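Local structure of terminal oxygenase component of carbazole 1,9a-dioxygenase (Nocardioides aromaticivorans, 3GCF) at residues Asp32-Leu44 and Gly137-Leu151. The protein probably dihydroxylates carbazole as the terminal oxygenase of a carbazole 1,9a-dioxygenase system, passing electrons from a Rieske [2Fe-2S] cluster to a mononuclear iron. Residues are numbered along the deposited sequence; the frame is centred on the assembly and turned at random.
Sequences DNHWHPAAFDHEL and GVVFVFIGDEEPHAL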
# COMPACT_ATOMS: atom_id res chain seq x y z
N ASP A 32 -16.31 15.54 17.79
CA ASP A 32 -15.73 16.88 17.77
C ASP A 32 -16.57 17.81 18.64
O ASP A 32 -17.59 17.40 19.21
CB ASP A 32 -15.56 17.39 16.33
CG ASP A 32 -16.87 17.52 15.58
OD1 ASP A 32 -17.79 16.70 15.81
OD2 ASP A 32 -16.98 18.43 14.74
N ASN A 33 -16.14 19.07 18.73
CA ASN A 33 -16.78 20.05 19.59
C ASN A 33 -16.42 19.63 21.01
O ASN A 33 -17.22 19.71 21.94
CB ASN A 33 -18.29 20.10 19.38
CG ASN A 33 -18.68 20.91 18.14
OD1 ASN A 33 -18.03 21.90 17.81
ND2 ASN A 33 -19.75 20.50 17.47
N HIS A 34 -15.18 19.16 21.14
CA HIS A 34 -14.60 18.71 22.41
C HIS A 34 -13.12 19.06 22.38
O HIS A 34 -12.53 19.21 21.30
CB HIS A 34 -14.71 17.19 22.56
CG HIS A 34 -16.08 16.70 22.94
ND1 HIS A 34 -16.57 16.81 24.22
CD2 HIS A 34 -17.04 16.08 22.22
CE1 HIS A 34 -17.78 16.27 24.27
NE2 HIS A 34 -18.09 15.82 23.07
N TRP A 35 -12.52 19.18 23.55
CA TRP A 35 -11.10 19.43 23.64
C TRP A 35 -10.42 18.07 23.51
O TRP A 35 -10.96 17.06 23.99
CB TRP A 35 -10.73 20.03 25.00
CG TRP A 35 -11.15 21.45 25.21
CD1 TRP A 35 -12.29 21.89 25.81
CD2 TRP A 35 -10.41 22.62 24.83
NE1 TRP A 35 -12.30 23.27 25.84
CE2 TRP A 35 -11.16 23.74 25.25
CE3 TRP A 35 -9.18 22.83 24.19
CZ2 TRP A 35 -10.72 25.06 25.04
CZ3 TRP A 35 -8.74 24.14 23.98
CH2 TRP A 35 -9.52 25.23 24.41
N HIS A 36 -9.26 18.04 22.87
CA HIS A 36 -8.49 16.80 22.69
C HIS A 36 -7.01 17.15 22.83
O HIS A 36 -6.58 18.21 22.38
CB HIS A 36 -8.72 16.21 21.30
CG HIS A 36 -10.07 15.60 21.10
ND1 HIS A 36 -10.42 14.38 21.64
CD2 HIS A 36 -11.15 16.03 20.41
CE1 HIS A 36 -11.66 14.09 21.29
NE2 HIS A 36 -12.13 15.08 20.54
N PRO A 37 -6.22 16.28 23.47
CA PRO A 37 -4.79 16.58 23.60
C PRO A 37 -4.10 16.45 22.25
O PRO A 37 -4.46 15.59 21.44
CB PRO A 37 -4.31 15.53 24.60
CG PRO A 37 -5.23 14.36 24.34
CD PRO A 37 -6.57 15.05 24.20
N ALA A 38 -3.10 17.30 22.00
CA ALA A 38 -2.37 17.27 20.74
C ALA A 38 -0.91 16.90 20.96
O ALA A 38 -0.30 16.21 20.15
CB ALA A 38 -2.46 18.64 20.06
N ALA A 39 -0.36 17.37 22.07
CA ALA A 39 1.04 17.13 22.37
C ALA A 39 1.32 17.55 23.79
O ALA A 39 0.42 18.01 24.50
CB ALA A 39 1.91 17.94 21.41
N PHE A 40 2.57 17.40 24.21
CA PHE A 40 2.97 17.81 25.54
C PHE A 40 3.62 19.18 25.41
O PHE A 40 4.32 19.45 24.43
CB PHE A 40 3.93 16.79 26.14
CG PHE A 40 3.26 15.51 26.51
CD1 PHE A 40 2.56 15.41 27.71
CD2 PHE A 40 3.25 14.43 25.64
CE1 PHE A 40 1.85 14.25 28.03
CE2 PHE A 40 2.54 13.27 25.94
CZ PHE A 40 1.84 13.18 27.14
N ASP A 41 3.37 20.04 26.39
CA ASP A 41 3.90 21.38 26.37
C ASP A 41 5.41 21.45 26.16
O ASP A 41 5.90 22.32 25.44
CB ASP A 41 3.53 22.10 27.67
CG ASP A 41 3.79 23.59 27.59
OD1 ASP A 41 3.28 24.25 26.66
OD2 ASP A 41 4.50 24.11 28.47
N HIS A 42 6.15 20.53 26.77
CA HIS A 42 7.60 20.54 26.64
C HIS A 42 8.13 20.12 25.27
O HIS A 42 9.33 20.14 25.04
CB HIS A 42 8.23 19.71 27.77
CG HIS A 42 8.08 20.34 29.12
ND1 HIS A 42 8.57 19.77 30.28
CD2 HIS A 42 7.51 21.51 29.50
CE1 HIS A 42 8.30 20.55 31.31
NE2 HIS A 42 7.65 21.62 30.86
N GLU A 43 7.23 19.75 24.37
CA GLU A 43 7.64 19.38 23.02
C GLU A 43 7.83 20.65 22.20
O GLU A 43 8.39 20.62 21.11
CB GLU A 43 6.57 18.53 22.33
CG GLU A 43 6.41 17.12 22.85
CD GLU A 43 5.40 16.33 22.03
OE1 GLU A 43 5.61 16.19 20.81
OE2 GLU A 43 4.38 15.87 22.59
N LEU A 44 7.34 21.76 22.74
CA LEU A 44 7.40 23.04 22.04
C LEU A 44 8.22 24.13 22.71
O LEU A 44 7.82 24.69 23.73
CB LEU A 44 5.99 23.57 21.81
CG LEU A 44 5.05 22.82 20.87
CD1 LEU A 44 3.64 22.84 21.44
CD2 LEU A 44 5.10 23.46 19.49
N GLY A 137 0.80 20.38 31.77
CA GLY A 137 1.83 20.03 30.81
C GLY A 137 1.32 19.44 29.51
O GLY A 137 2.10 18.98 28.68
N VAL A 138 0.00 19.47 29.32
CA VAL A 138 -0.58 18.93 28.10
C VAL A 138 -1.21 20.00 27.23
O VAL A 138 -1.97 20.84 27.71
CB VAL A 138 -1.64 17.85 28.40
CG1 VAL A 138 -2.19 17.29 27.10
CG2 VAL A 138 -1.01 16.73 29.22
N VAL A 139 -0.90 19.95 25.94
CA VAL A 139 -1.45 20.90 24.98
C VAL A 139 -2.78 20.39 24.44
O VAL A 139 -2.81 19.39 23.73
CB VAL A 139 -0.50 21.11 23.79
CG1 VAL A 139 -1.16 22.02 22.75
CG2 VAL A 139 0.82 21.71 24.27
N PHE A 140 -3.86 21.07 24.79
CA PHE A 140 -5.19 20.68 24.33
C PHE A 140 -5.62 21.62 23.21
O PHE A 140 -5.31 22.81 23.23
CB PHE A 140 -6.20 20.75 25.48
CG PHE A 140 -5.98 19.71 26.55
CD1 PHE A 140 -6.46 18.42 26.39
CD2 PHE A 140 -5.26 20.02 27.70
CE1 PHE A 140 -6.23 17.44 27.36
CE2 PHE A 140 -5.02 19.05 28.68
CZ PHE A 140 -5.50 17.76 28.51
N VAL A 141 -6.33 21.07 22.23
CA VAL A 141 -6.81 21.83 21.10
C VAL A 141 -8.31 21.58 20.96
O VAL A 141 -8.76 20.44 21.09
CB VAL A 141 -6.12 21.39 19.79
CG1 VAL A 141 -6.67 22.18 18.61
CG2 VAL A 141 -4.62 21.57 19.90
N PHE A 142 -9.08 22.63 20.71
CA PHE A 142 -10.52 22.46 20.57
C PHE A 142 -10.86 22.21 19.10
O PHE A 142 -10.65 23.07 18.25
CB PHE A 142 -11.26 23.70 21.07
CG PHE A 142 -12.74 23.48 21.24
CD1 PHE A 142 -13.24 22.81 22.35
CD2 PHE A 142 -13.63 23.90 20.25
CE1 PHE A 142 -14.61 22.56 22.49
CE2 PHE A 142 -15.00 23.66 20.38
CZ PHE A 142 -15.49 22.98 21.50
N ILE A 143 -11.38 21.02 18.82
CA ILE A 143 -11.74 20.64 17.46
C ILE A 143 -13.26 20.72 17.30
O ILE A 143 -14.00 20.15 18.10
CB ILE A 143 -11.31 19.18 17.14
CG1 ILE A 143 -9.83 18.98 17.50
CG2 ILE A 143 -11.55 18.88 15.67
CD1 ILE A 143 -8.87 19.80 16.67
N GLY A 144 -13.72 21.43 16.27
CA GLY A 144 -15.15 21.56 16.04
C GLY A 144 -15.51 22.96 15.60
O GLY A 144 -14.67 23.86 15.63
N ASP A 145 -16.77 23.16 15.19
CA ASP A 145 -17.23 24.46 14.73
C ASP A 145 -17.78 25.36 15.83
O ASP A 145 -17.82 26.57 15.68
CB ASP A 145 -18.31 24.29 13.66
CG ASP A 145 -17.81 23.52 12.45
OD1 ASP A 145 -16.77 23.91 11.87
OD2 ASP A 145 -18.47 22.52 12.07
N GLU A 146 -18.20 24.77 16.94
CA GLU A 146 -18.76 25.55 18.04
C GLU A 146 -17.69 26.34 18.78
O GLU A 146 -16.50 26.11 18.59
CB GLU A 146 -19.47 24.65 19.05
CG GLU A 146 -20.54 23.74 18.48
CD GLU A 146 -21.22 22.92 19.56
OE1 GLU A 146 -20.63 22.75 20.64
OE2 GLU A 146 -22.36 22.45 19.32
N GLU A 147 -18.13 27.26 19.63
CA GLU A 147 -17.19 28.03 20.42
C GLU A 147 -16.76 27.06 21.52
O GLU A 147 -17.55 26.22 21.96
CB GLU A 147 -17.86 29.25 21.06
CG GLU A 147 -18.58 30.16 20.08
CD GLU A 147 -18.93 31.50 20.70
OE1 GLU A 147 -19.42 31.51 21.86
OE2 GLU A 147 -18.72 32.54 20.04
N PRO A 148 -15.51 27.15 21.97
CA PRO A 148 -15.06 26.24 23.01
C PRO A 148 -15.74 26.44 24.36
O PRO A 148 -16.08 27.55 24.74
CB PRO A 148 -13.56 26.50 23.07
CG PRO A 148 -13.46 27.96 22.71
CD PRO A 148 -14.44 28.08 21.56
N HIS A 149 -15.96 25.33 25.07
CA HIS A 149 -16.54 25.37 26.40
C HIS A 149 -15.37 25.10 27.34
O HIS A 149 -14.24 24.93 26.89
CB HIS A 149 -17.62 24.29 26.55
CG HIS A 149 -17.20 22.94 26.05
ND1 HIS A 149 -17.56 22.46 24.81
CD2 HIS A 149 -16.40 21.99 26.60
CE1 HIS A 149 -17.01 21.28 24.62
NE2 HIS A 149 -16.30 20.97 25.69
N ALA A 150 -15.64 25.05 28.64
CA ALA A 150 -14.59 24.82 29.63
C ALA A 150 -13.86 23.50 29.41
O ALA A 150 -14.49 22.46 29.21
CB ALA A 150 -15.18 24.86 31.03
N LEU A 151 -12.53 23.55 29.46
CA LEU A 151 -11.69 22.37 29.27
C LEU A 151 -12.07 21.25 30.25
O LEU A 151 -12.07 20.08 29.89
CB LEU A 151 -10.22 22.74 29.47
CG LEU A 151 -9.19 21.60 29.45
CD1 LEU A 151 -9.23 20.92 28.10
CD2 LEU A 151 -7.79 22.14 29.73
O HOH W 1 -18.24 20.80 14.10
O HOH W 2 4.94 18.91 29.03
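Gly137 O accepts Asp41 N at 2.8 Å and takes a further bond from a water that also holds His42 N. Val138 points to the same face as Pro37 and Phe40: CG1 meets Pro37 CB, and CG2 lies beside the Phe40 ring. Val139 faces both Ala38 and Ala39 in a classic beta bulge, Ala38 N reaching Val139 O at 2.7 Å while Val139 N bonds Ala39 O. Beyond it the Phe140 ring packs obliquely against Pro37, CE1 meeting Pro37 CB, and Val141 exchanges two backbone bonds with His36. Phe142, its CG anti to the backbone N (chi1 -167°), sets CB squarely over the six-membered ring of Trp35, 3.8 Å from the centroid, and turns its ring edge to the indole's five-membered ring, planes 69° apart. Asn33 and His34 both face Ile143 in a G1 bulge; His34 O takes Ile143 N, and His34 N reaches Ile143 O only weakly. At the turn, Glu146 N bonds Asn33 OD1 (3.0 Å), and its carboxylate stacks on that amide. His149 O takes Trp35 NE1 in the indole plane at 2.8 Å, nearly straight (176°); its imidazole, like His34, is bonded to Asp154. Leu151 CD1 covers the indole face opposite Phe142, 3.5 Å from Trp35 CG. A twisted antiparallel strand pair, twice bulged, forms one side of a six-stranded sheet, with Pro37 and Phe140 packed on Phe289 of strand 285-292, where the Rieske and catalytic parts meet.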